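Beta-n-acetylhexosaminidase (Streptococcus pneumoniae, PDB 4AZI) hydrolyses terminal beta-linked N-acetylglucosamine from the non-reducing ends of glycans, as a family 20 glycoside hydrolase module of the pneumococcal enzyme StrH. Local coordinates at residues Q26-V31 against T98-Y103; I30-S35 against K105-G110; V143-M148 against A185-S190; Y280-Q285 against W329-S334. The protein carries 2 engineered substitutions. One frame throughout, in Å; residues are numbered along the deposited sequence.

Overall arrangement
All four contacts belong to the family 20 catalytic domain, a barrel of eight parallel strands with helices around it. Contacts 1 and 2 come first along the chain and share helices 24-37 and 94-106; their centres are about 7 Å apart, and Tyr103 of contact 1 reaches Asp32 of contact 2. Contact 3 follows, its centre about 33 Å from that of contact 1, across the chain's centre. Contact 4 closes the series at strands 271-282 and 321-329, where it supplies four residues of the inhibitor pocket; its centre is about 20 Å from that of contact 3. Contacts 1 and 2 thus pack outer helices, while contacts 3 and 4 lie near or at the pocket.

Contact 1: Q26-V31 against T98-Y103; sequences QLKRIV and TELIEY
Lys28 lays its aliphatic chain across the ring of Tyr103, crossing it at about a right angle. Its CE sits over one face, 4.0 Å from the ring centroid and 22° off the normal, which makes a CH-pi contact. The chain bends at chi3 (138°), and beyond this bend the ammonium group passes the ring to reach Glu99: Lys28 NZ donates to Glu99 OE2 at 2.8 Å in a salt bridge. The ammonium approaches from above the carboxylate plane, about 40° out of it. Glu99 meets it with a nearly straight chain, CG opposite the backbone N across chi1. The same lysine therefore serves two purposes, its methylenes covering an aromatic face and its charge being paired with Glu99.

Deeper in, the contact is apolar. Leu100 CD1 enters between successive turns of the facing helix, meeting Leu27 CB at 3.8 Å and Val31 CG2 also at 3.8 Å. The other methyl of Val31 goes to the tyrosine, with CG1 lying 3.8 Å from Tyr103 CD2, so the two branches divide between Leu100 and the ring. The hydroxyl at the far end of Tyr103 is hydrogen-bonded to Asp32, one turn on from Lys28, which ties the tyrosine to the helix it packs against.

The two short helical segments run almost parallel, with axes 10.3 Å apart, as expected of neighbouring helices in the outer layer of a TIM barrel. Strand 41-45 adjoins them both: its Leu44 touches Leu27 and Leu100, and its Val42 touches Val31.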
# COMPACT_ATOMS: atom_id res chain seq x y z
N GLN A 26 -5.02 -12.34 -10.91
CA GLN A 26 -4.52 -12.65 -9.57
C GLN A 26 -4.97 -11.58 -8.58
O GLN A 26 -5.38 -11.90 -7.47
CB GLN A 26 -3.00 -12.81 -9.56
CG GLN A 26 -2.53 -14.17 -10.06
CD GLN A 26 -1.02 -14.24 -10.25
OE1 GLN A 26 -0.39 -13.28 -10.68
NE2 GLN A 26 -0.44 -15.40 -9.94
N LEU A 27 -4.92 -10.32 -9.01
CA LEU A 27 -5.28 -9.20 -8.14
C LEU A 27 -6.79 -9.12 -7.91
O LEU A 27 -7.23 -8.84 -6.79
CB LEU A 27 -4.71 -7.89 -8.68
CG LEU A 27 -3.17 -7.92 -8.81
CD1 LEU A 27 -2.65 -6.80 -9.69
CD2 LEU A 27 -2.50 -7.91 -7.44
N LYS A 28 -7.57 -9.41 -8.95
CA LYS A 28 -9.03 -9.51 -8.82
C LYS A 28 -9.41 -10.56 -7.78
O LYS A 28 -10.30 -10.32 -6.97
CB LYS A 28 -9.68 -9.85 -10.17
CG LYS A 28 -9.82 -8.67 -11.14
CD LYS A 28 -10.38 -9.14 -12.48
CE LYS A 28 -11.42 -8.18 -13.04
NZ LYS A 28 -12.07 -8.65 -14.31
N ARG A 29 -8.75 -11.72 -7.80
CA ARG A 29 -8.96 -12.77 -6.79
C ARG A 29 -8.66 -12.32 -5.36
O ARG A 29 -9.37 -12.68 -4.41
CB ARG A 29 -8.14 -14.01 -7.11
CG ARG A 29 -8.68 -14.82 -8.27
CD ARG A 29 -8.54 -16.30 -7.95
NE ARG A 29 -9.58 -16.73 -7.01
CZ ARG A 29 -9.61 -17.90 -6.38
NH1 ARG A 29 -8.65 -18.80 -6.57
NH2 ARG A 29 -10.60 -18.18 -5.55
N ILE A 30 -7.58 -11.54 -5.20
CA ILE A 30 -7.26 -10.90 -3.92
C ILE A 30 -8.39 -9.95 -3.47
O ILE A 30 -8.81 -9.99 -2.31
CB ILE A 30 -5.90 -10.15 -3.99
CG1 ILE A 30 -4.75 -11.17 -4.06
CG2 ILE A 30 -5.73 -9.18 -2.82
CD1 ILE A 30 -3.43 -10.59 -4.52
N VAL A 31 -8.87 -9.12 -4.40
CA VAL A 31 -10.03 -8.23 -4.18
C VAL A 31 -11.25 -9.03 -3.69
O VAL A 31 -11.89 -8.66 -2.70
CB VAL A 31 -10.39 -7.44 -5.47
CG1 VAL A 31 -11.80 -6.87 -5.40
CG2 VAL A 31 -9.38 -6.34 -5.73
N THR A 98 -7.21 0.34 -14.35
CA THR A 98 -8.54 0.98 -14.41
C THR A 98 -9.63 -0.06 -14.10
O THR A 98 -10.52 0.19 -13.28
CB THR A 98 -8.79 1.66 -15.79
OG1 THR A 98 -7.74 2.58 -16.06
CG2 THR A 98 -10.13 2.40 -15.81
N GLU A 99 -9.53 -1.23 -14.73
CA GLU A 99 -10.46 -2.34 -14.50
C GLU A 99 -10.42 -2.88 -13.06
O GLU A 99 -11.46 -3.22 -12.50
CB GLU A 99 -10.22 -3.48 -15.50
CG GLU A 99 -11.04 -4.74 -15.21
CD GLU A 99 -11.07 -5.74 -16.37
OE1 GLU A 99 -10.31 -5.56 -17.35
OE2 GLU A 99 -11.86 -6.70 -16.30
N LEU A 100 -9.22 -2.97 -12.48
CA LEU A 100 -9.08 -3.45 -11.09
C LEU A 100 -9.78 -2.49 -10.12
O LEU A 100 -10.51 -2.92 -9.22
CB LEU A 100 -7.60 -3.64 -10.71
CG LEU A 100 -7.27 -4.15 -9.30
CD1 LEU A 100 -7.72 -5.59 -9.09
CD2 LEU A 100 -5.78 -4.01 -9.06
N ILE A 101 -9.56 -1.20 -10.32
CA ILE A 101 -10.20 -0.16 -9.51
C ILE A 101 -11.73 -0.17 -9.63
O ILE A 101 -12.42 -0.16 -8.61
CB ILE A 101 -9.61 1.23 -9.85
CG1 ILE A 101 -8.11 1.25 -9.51
CG2 ILE A 101 -10.37 2.33 -9.09
CD1 ILE A 101 -7.40 2.55 -9.86
N GLU A 102 -12.26 -0.22 -10.85
CA GLU A 102 -13.71 -0.35 -11.05
C GLU A 102 -14.24 -1.61 -10.38
O GLU A 102 -15.26 -1.57 -9.69
CB GLU A 102 -14.06 -0.42 -12.55
CG GLU A 102 -13.35 0.56 -13.44
CD GLU A 102 -14.28 1.53 -14.15
OE1 GLU A 102 -15.19 2.08 -13.50
OE2 GLU A 102 -14.09 1.73 -15.38
N TYR A 103 -13.55 -2.74 -10.62
CA TYR A 103 -13.96 -4.05 -10.09
C TYR A 103 -14.00 -4.05 -8.57
O TYR A 103 -14.97 -4.53 -7.96
CB TYR A 103 -13.01 -5.14 -10.59
CG TYR A 103 -13.36 -6.55 -10.15
CD1 TYR A 103 -14.32 -7.30 -10.83
CD2 TYR A 103 -12.72 -7.15 -9.06
CE1 TYR A 103 -14.64 -8.59 -10.44
CE2 TYR A 103 -13.03 -8.44 -8.65
CZ TYR A 103 -13.99 -9.16 -9.35
OH TYR A 103 -14.32 -10.44 -8.97

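Contact 2: I30-S35 against K105-G110; sequences IVDKAS and KSKDIG
Asp32 and Lys107 carry opposite charges and lie close together, yet they form no salt bridge. Asp32 OD1 meets the lysine's methylene, 3.4 Å from Lys107 CE, while Lys107 NZ stays 4.0 Å from the same oxygen. The lysine chain is extended up to its last torsion, and there a bend (chi4 -66°) turns the ammonium aside. Each polar end has another partner: Lys107 NZ donates to Asn362, and Asp32 OD1 is hydrogen-bonded to Tyr103. The two charges probably still attract each other over this short gap.

Nearer its backbone, Lys107 lies against Ser35, with its CB 3.7 Å from Ser35 OG. Ile109 provides the apolar part of the contact. Its CD1 comes to 3.9 Å from Ser35 CA, against the helix backbone, and its CG1 lies 4.1 Å from Ser35 CB. The methyl of Ala34 and CG1 of Val31 are looser neighbours of the isoleucine, so that its side chain spans one turn of the helix. No hydrogen bond joins the two segments.

What brings Lys107 and Ile109 to the helix is the end of helix 94-106, which closes in a Schellman motif. Asp108, with positive phi, is its C-prime residue; Ile109 N bonds back to Ala104 O and Asp108 N to Lys105 O. The chain then goes directly into the barrel strand 110-117, where Gly110 pairs with Ser40 and Val42. Helix 362-368 borders the contact through Arg365, which touches both Ser35 and Lys107, and helix 339-352 reaches Ala34 through Met346.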
# COMPACT_ATOMS: atom_id res chain seq x y z
N ILE A 30 -7.58 -11.54 -5.20
CA ILE A 30 -7.26 -10.90 -3.92
C ILE A 30 -8.39 -9.95 -3.47
O ILE A 30 -8.81 -9.99 -2.31
CB ILE A 30 -5.90 -10.15 -3.99
CG1 ILE A 30 -4.75 -11.17 -4.06
CG2 ILE A 30 -5.73 -9.18 -2.82
CD1 ILE A 30 -3.43 -10.59 -4.52
N VAL A 31 -8.87 -9.12 -4.40
CA VAL A 31 -10.03 -8.23 -4.18
C VAL A 31 -11.25 -9.03 -3.69
O VAL A 31 -11.89 -8.66 -2.70
CB VAL A 31 -10.39 -7.44 -5.47
CG1 VAL A 31 -11.80 -6.87 -5.40
CG2 VAL A 31 -9.38 -6.34 -5.73
N ASP A 32 -11.55 -10.12 -4.40
CA ASP A 32 -12.61 -11.08 -4.06
C ASP A 32 -12.49 -11.61 -2.64
O ASP A 32 -13.46 -11.60 -1.88
CB ASP A 32 -12.58 -12.29 -5.01
CG ASP A 32 -13.06 -11.96 -6.40
OD1 ASP A 32 -13.62 -10.86 -6.60
OD2 ASP A 32 -12.90 -12.82 -7.29
N LYS A 33 -11.29 -12.10 -2.31
CA LYS A 33 -11.02 -12.64 -0.99
C LYS A 33 -11.10 -11.56 0.08
O LYS A 33 -11.59 -11.83 1.17
CB LYS A 33 -9.64 -13.32 -0.94
CG LYS A 33 -9.46 -14.24 0.26
CD LYS A 33 -10.42 -15.42 0.20
CE LYS A 33 -10.30 -16.30 1.43
NZ LYS A 33 -11.30 -17.41 1.39
N ALA A 34 -10.64 -10.36 -0.23
CA ALA A 34 -10.75 -9.23 0.70
C ALA A 34 -12.21 -8.86 0.94
O ALA A 34 -12.62 -8.61 2.07
CB ALA A 34 -9.97 -8.03 0.19
N SER A 35 -13.00 -8.84 -0.13
CA SER A 35 -14.43 -8.52 -0.04
C SER A 35 -15.21 -9.53 0.79
O SER A 35 -16.12 -9.15 1.53
CB SER A 35 -15.05 -8.42 -1.44
OG SER A 35 -16.43 -8.13 -1.32
N LYS A 105 -14.26 -1.38 -6.75
CA LYS A 105 -15.29 -0.41 -6.35
C LYS A 105 -16.67 -1.08 -6.25
O LYS A 105 -17.41 -0.83 -5.31
CB LYS A 105 -15.32 0.80 -7.29
CG LYS A 105 -16.11 2.00 -6.77
CD LYS A 105 -16.19 3.11 -7.81
CE LYS A 105 -17.35 4.04 -7.50
NZ LYS A 105 -17.56 5.07 -8.55
N SER A 106 -16.97 -1.98 -7.21
CA SER A 106 -18.24 -2.71 -7.24
C SER A 106 -18.44 -3.61 -6.02
O SER A 106 -19.56 -4.00 -5.68
CB SER A 106 -18.37 -3.53 -8.53
OG SER A 106 -17.54 -4.68 -8.50
N LYS A 107 -17.34 -3.93 -5.35
CA LYS A 107 -17.38 -4.72 -4.13
C LYS A 107 -17.04 -3.89 -2.89
O LYS A 107 -16.68 -4.45 -1.85
CB LYS A 107 -16.46 -5.93 -4.26
CG LYS A 107 -16.99 -6.98 -5.23
CD LYS A 107 -15.90 -7.96 -5.63
CE LYS A 107 -16.38 -8.90 -6.73
NZ LYS A 107 -17.46 -9.79 -6.23
N ASP A 108 -17.17 -2.56 -3.00
CA ASP A 108 -16.88 -1.61 -1.92
C ASP A 108 -15.47 -1.80 -1.34
O ASP A 108 -15.25 -1.67 -0.14
CB ASP A 108 -17.96 -1.67 -0.81
CG ASP A 108 -19.35 -1.23 -1.29
OD1 ASP A 108 -19.45 -0.32 -2.15
OD2 ASP A 108 -20.35 -1.79 -0.79
N ILE A 109 -14.52 -2.11 -2.21
CA ILE A 109 -13.11 -2.23 -1.86
C ILE A 109 -12.39 -1.05 -2.52
O ILE A 109 -12.50 -0.85 -3.73
CB ILE A 109 -12.50 -3.58 -2.36
CG1 ILE A 109 -13.15 -4.79 -1.67
CG2 ILE A 109 -10.99 -3.61 -2.20
CD1 ILE A 109 -13.05 -4.83 -0.16
N GLY A 110 -11.67 -0.26 -1.73
CA GLY A 110 -10.82 0.77 -2.29
C GLY A 110 -9.50 0.21 -2.77
O GLY A 110 -9.06 -0.85 -2.32

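Contact 3: V143-M148 against A185-S190; sequences VSKTTM and ANDATS. With EDO (1,2-ethanediol), chain F.
Asp187 and Thr146 face each other because both polar groups are set between backbone N and carbonyl carbon, Asp187 CG with chi1 75° and Thr146 OG1 with chi1 67°. The side chains come from opposite directions and join where Thr146 OG1 donates to Asp187 OD1 at 2.9 Å, from well above the carboxylate plane. Ser144 OG reaches the same oxygen on its syn lone pair, at 2.6 Å. The second oxygen takes a backbone donor: Lys145 N lies 2.7 Å from Asp187 OD2, on the syn side, with a nearly straight N-H...O angle of 175°. Three donors from consecutive residues thus hold the carboxylate at both oxygens.

Ser144 OG also accepts from Thr146 N and Thr147 N, forming an ST turn and an ST motif that shape the corner between the two short strands. A second link runs through Thr147, whose OG1 accepts from Ala185 N at 2.8 Å and donates to Thr146 OG1 at 3.0 Å. Beside these bonds, Ser144 CB packs 3.8 Å from Ala188 CB. A water donates to both Thr146 OG1 and Asn186 OD1, and Asn186 ND2 donates to a bound 1,2-ethanediol, probably from the crystallisation liquor, that also bonds to Glu183 of the inhibitor pocket.

Hydroxyls that accept from one neighbour and donate to the next form a continuous relay from Ala185 N to the carboxylate. With so many donors around it, Asp187 is probably ionised, and its charge would strengthen the bonds from Ser144, Lys145 and Thr146.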
# COMPACT_ATOMS: atom_id res chain seq x y z
N VAL A 143 28.03 2.87 -4.67
CA VAL A 143 26.95 3.38 -5.50
C VAL A 143 25.71 2.55 -5.24
O VAL A 143 25.72 1.32 -5.39
CB VAL A 143 27.34 3.39 -6.99
CG1 VAL A 143 26.16 3.83 -7.86
CG2 VAL A 143 28.53 4.32 -7.21
N SER A 144 24.64 3.21 -4.81
CA SER A 144 23.39 2.52 -4.49
C SER A 144 22.71 2.00 -5.75
O SER A 144 22.78 2.62 -6.82
CB SER A 144 22.43 3.44 -3.73
OG SER A 144 21.15 2.84 -3.62
N LYS A 145 22.06 0.86 -5.63
CA LYS A 145 21.24 0.34 -6.71
C LYS A 145 19.76 0.65 -6.50
O LYS A 145 18.94 0.36 -7.37
CB LYS A 145 21.44 -1.16 -6.87
CG LYS A 145 22.83 -1.51 -7.35
CD LYS A 145 22.77 -2.64 -8.37
CE LYS A 145 23.74 -2.36 -9.51
NZ LYS A 145 23.22 -1.36 -10.48
N THR A 146 19.42 1.25 -5.36
CA THR A 146 18.02 1.41 -4.97
C THR A 146 17.56 2.84 -4.85
O THR A 146 16.37 3.12 -4.98
CB THR A 146 17.71 0.72 -3.61
OG1 THR A 146 18.40 1.40 -2.55
CG2 THR A 146 18.11 -0.74 -3.63
N THR A 147 18.51 3.74 -4.61
CA THR A 147 18.19 5.06 -4.07
C THR A 147 18.73 6.23 -4.90
O THR A 147 19.84 6.16 -5.44
CB THR A 147 18.70 5.16 -2.62
OG1 THR A 147 17.95 4.24 -1.81
CG2 THR A 147 18.53 6.55 -2.08
N MET A 148 17.94 7.30 -4.98
CA MET A 148 18.29 8.49 -5.73
C MET A 148 19.12 9.49 -4.91
O MET A 148 18.87 9.68 -3.72
CB MET A 148 17.03 9.16 -6.27
CG MET A 148 17.21 10.57 -6.80
SD MET A 148 15.76 11.22 -7.65
CE MET A 148 14.48 11.04 -6.40
N ALA A 185 18.48 4.29 0.90
CA ALA A 185 19.84 3.80 0.61
C ALA A 185 20.31 2.66 1.50
O ALA A 185 21.51 2.53 1.78
CB ALA A 185 20.85 4.95 0.65
N ASN A 186 19.38 1.81 1.94
CA ASN A 186 19.78 0.72 2.82
C ASN A 186 20.91 -0.13 2.24
O ASN A 186 21.78 -0.59 2.97
CB ASN A 186 18.59 -0.15 3.26
CG ASN A 186 17.81 -0.73 2.09
OD1 ASN A 186 18.05 -0.42 0.92
ND2 ASN A 186 16.83 -1.57 2.42
N ASP A 187 20.91 -0.28 0.92
CA ASP A 187 21.88 -1.12 0.22
C ASP A 187 23.30 -0.54 0.20
O ASP A 187 24.26 -1.26 -0.05
CB ASP A 187 21.40 -1.42 -1.20
CG ASP A 187 21.57 -0.24 -2.15
OD1 ASP A 187 21.11 0.89 -1.83
OD2 ASP A 187 22.15 -0.45 -3.23
N ALA A 188 23.41 0.75 0.48
CA ALA A 188 24.67 1.48 0.33
C ALA A 188 25.18 2.03 1.65
O ALA A 188 26.18 2.74 1.67
CB ALA A 188 24.50 2.61 -0.68
N THR A 189 24.49 1.72 2.75
CA THR A 189 24.83 2.24 4.07
C THR A 189 24.68 1.19 5.17
O THR A 189 24.68 1.53 6.34
CB THR A 189 23.92 3.43 4.46
OG1 THR A 189 22.56 2.97 4.52
CG2 THR A 189 24.04 4.59 3.46
N SER A 190 24.55 -0.08 4.78
CA SER A 190 24.15 -1.18 5.68
C SER A 190 22.95 -0.82 6.56
O SER A 190 22.97 -1.00 7.78
CB SER A 190 25.32 -1.72 6.52
OG SER A 190 26.48 -1.87 5.72
C1 EDO F . 15.01 -5.03 3.45
O1 EDO F . 13.87 -4.70 4.25
C2 EDO F . 14.70 -4.77 1.98
O2 EDO F . 14.63 -3.37 1.74
O HOH W 1 15.95 1.51 -0.61

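Contact 4: Y280-Q285 against W329-S334; sequences YYILGQ and WADRPS. With OAN (O-(2-acetamido-2-deoxy D-glucopyranosylidene) amino-N-phenylcarbamate), chain C.
Tyr280 receives the edge of Trp329 on its ring face, at the mouth of the TIM barrel where strand 271-282 runs beside strand 321-329. The rings form a T-shaped pair with planes at 66°, and Trp329 NE1 stands over the centre of the tyrosine ring, 3.3 Å from Tyr280 CD1. Tyr280 OH then donates to the acetamido oxygen of the inhibitor at 2.6 Å.

Tyr281, whose hydroxyl bonds to Glu341, meets the other segment through its backbone: its carbonyl accepts from Trp329 N. Ile282 is paired with Trp329 in a parallel beta bridge, completed by the bond from Leu283 N to Trp329 O. Its side chain faces the inhibitor, with CD1 3.4 Å from the hydroxyl oxygen OAM. One face of the indole packs against the sugar, with ring carbon CAE over it and offset from its centre, and Asp331 binds two sugar hydroxyls, OAK to OD1 at 2.6 Å and OAM to OD2 at 2.7 Å.

From Ile282 to Gln285 the chain makes a type II turn. Leu283 O is linked by a water to both N and O of Arg332, and Gly284, whose positive phi suits a glycine, donates its N-H to Tyr281 OH. Gln285 ends the turn; its CG lies opposite the backbone N (chi1 -166°), and a bend at chi2 leads the amide to Arg332. There Arg332 NH2 donates to Gln285 OE1 at 2.7 Å in a bent bond; the nitrogen lies in the amide's carbonyl plane, while the oxygen is tilted 30° from the guanidinium plane.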
# COMPACT_ATOMS: atom_id res chain seq x y z
N TYR A 280 3.84 -9.06 8.70
CA TYR A 280 4.56 -9.18 7.41
C TYR A 280 4.73 -10.65 7.00
O TYR A 280 5.01 -11.50 7.84
CB TYR A 280 5.95 -8.54 7.51
CG TYR A 280 6.02 -7.03 7.34
CD1 TYR A 280 4.87 -6.24 7.34
CD2 TYR A 280 7.25 -6.39 7.21
CE1 TYR A 280 4.94 -4.86 7.19
CE2 TYR A 280 7.33 -5.02 7.06
CZ TYR A 280 6.18 -4.25 7.03
OH TYR A 280 6.26 -2.88 6.88
N TYR A 281 4.56 -10.93 5.70
CA TYR A 281 4.94 -12.23 5.13
C TYR A 281 5.67 -12.05 3.80
O TYR A 281 5.17 -11.38 2.90
CB TYR A 281 3.73 -13.15 4.91
CG TYR A 281 4.08 -14.43 4.15
CD1 TYR A 281 5.07 -15.30 4.64
CD2 TYR A 281 3.45 -14.75 2.95
CE1 TYR A 281 5.41 -16.46 3.94
CE2 TYR A 281 3.78 -15.91 2.25
CZ TYR A 281 4.76 -16.76 2.75
OH TYR A 281 5.10 -17.92 2.07
N ILE A 282 6.86 -12.65 3.71
CA ILE A 282 7.65 -12.66 2.47
C ILE A 282 7.38 -13.98 1.77
O ILE A 282 7.55 -15.05 2.38
CB ILE A 282 9.17 -12.51 2.76
CG1 ILE A 282 9.48 -11.14 3.40
CG2 ILE A 282 10.00 -12.70 1.49
CD1 ILE A 282 10.82 -11.09 4.13
N LEU A 283 6.94 -13.91 0.52
CA LEU A 283 6.65 -15.12 -0.26
C LEU A 283 7.81 -16.11 -0.19
O LEU A 283 8.96 -15.75 -0.46
CB LEU A 283 6.35 -14.78 -1.73
CG LEU A 283 5.26 -13.77 -2.11
CD1 LEU A 283 5.09 -13.74 -3.63
CD2 LEU A 283 3.93 -14.08 -1.44
N GLY A 284 7.49 -17.34 0.20
CA GLY A 284 8.48 -18.43 0.28
C GLY A 284 9.35 -18.44 1.53
O GLY A 284 10.19 -19.33 1.68
N GLN A 285 9.15 -17.47 2.41
CA GLN A 285 10.01 -17.30 3.59
C GLN A 285 9.69 -18.32 4.67
O GLN A 285 8.53 -18.51 5.05
CB GLN A 285 9.90 -15.87 4.15
CG GLN A 285 10.99 -15.48 5.15
CD GLN A 285 12.20 -14.84 4.49
OE1 GLN A 285 12.49 -15.09 3.32
NE2 GLN A 285 12.91 -14.01 5.25
N TRP A 329 5.01 -9.26 1.12
CA TRP A 329 6.18 -8.72 0.42
C TRP A 329 6.85 -9.70 -0.50
O TRP A 329 6.71 -10.91 -0.34
CB TRP A 329 7.19 -8.15 1.42
CG TRP A 329 6.65 -7.06 2.31
CD1 TRP A 329 6.19 -7.19 3.62
CD2 TRP A 329 6.52 -5.61 2.01
NE1 TRP A 329 5.80 -5.98 4.14
CE2 TRP A 329 5.96 -4.99 3.22
CE3 TRP A 329 6.77 -4.82 0.90
CZ2 TRP A 329 5.69 -3.63 3.29
CZ3 TRP A 329 6.50 -3.43 0.99
CH2 TRP A 329 5.98 -2.86 2.15
N ALA A 330 7.58 -9.18 -1.49
CA ALA A 330 8.20 -10.02 -2.50
C ALA A 330 9.73 -9.93 -2.57
O ALA A 330 10.30 -10.02 -3.66
CB ALA A 330 7.58 -9.73 -3.86
N ASP A 331 10.38 -9.78 -1.41
CA ASP A 331 11.86 -9.61 -1.33
C ASP A 331 12.67 -10.52 -2.26
O ASP A 331 13.65 -10.09 -2.86
CB ASP A 331 12.34 -9.78 0.11
CG ASP A 331 11.76 -8.74 1.06
OD1 ASP A 331 10.57 -8.38 0.93
OD2 ASP A 331 12.50 -8.27 1.95
N ARG A 332 12.26 -11.77 -2.36
CA ARG A 332 12.80 -12.67 -3.38
C ARG A 332 11.68 -12.93 -4.38
O ARG A 332 10.84 -13.81 -4.17
CB ARG A 332 13.34 -13.95 -2.73
CG ARG A 332 14.54 -13.69 -1.82
CD ARG A 332 14.85 -14.87 -0.89
NE ARG A 332 13.74 -15.11 0.04
CZ ARG A 332 12.98 -16.21 0.05
NH1 ARG A 332 13.20 -17.20 -0.81
NH2 ARG A 332 11.99 -16.31 0.92
N PRO A 333 11.62 -12.14 -5.47
CA PRO A 333 10.43 -12.20 -6.32
C PRO A 333 10.36 -13.43 -7.22
O PRO A 333 9.32 -13.66 -7.85
CB PRO A 333 10.50 -10.90 -7.14
CG PRO A 333 11.86 -10.32 -6.90
CD PRO A 333 12.65 -11.23 -6.01
N SER A 334 11.43 -14.21 -7.29
CA SER A 334 11.38 -15.47 -8.03
C SER A 334 10.60 -16.54 -7.26
O SER A 334 10.21 -17.56 -7.84
CB SER A 334 12.79 -15.97 -8.39
OG SER A 334 13.51 -16.29 -7.22
CAH OAN C . 8.32 -0.39 4.84
CAG OAN C . 8.88 -1.81 4.74
OAN OAN C . 8.32 -2.74 5.30
NAI OAN C . 10.00 -1.93 4.02
CAB OAN C . 10.71 -3.20 3.78
CAC OAN C . 10.07 -3.93 2.60
OAJ OAN C . 10.58 -3.40 1.37
CAD OAN C . 10.34 -5.43 2.66
OAK OAN C . 9.73 -6.02 1.52
CAE OAN C . 9.72 -6.01 3.93
CAF OAN C . 9.96 -7.51 4.15
OAM OAN C . 11.35 -7.76 4.35
OAL OAN C . 10.15 -5.31 5.14
CAA OAN C . 10.77 -4.10 5.03
NAY OAN C . 11.43 -3.68 6.09
OAQ OAN C . 11.44 -4.53 7.16
CAP OAN C . 12.57 -4.46 7.92
OAR OAN C . 12.65 -5.13 8.96
NAO OAN C . 13.55 -3.66 7.48
CAS OAN C . 14.71 -3.43 8.11
CAT OAN C . 15.09 -2.10 8.32
CAU OAN C . 16.29 -1.80 8.96
CAV OAN C . 17.12 -2.83 9.40
CAW OAN C . 16.75 -4.17 9.19
CAX OAN C . 15.55 -4.47 8.54
O HOH W 2 9.82 -13.02 -1.72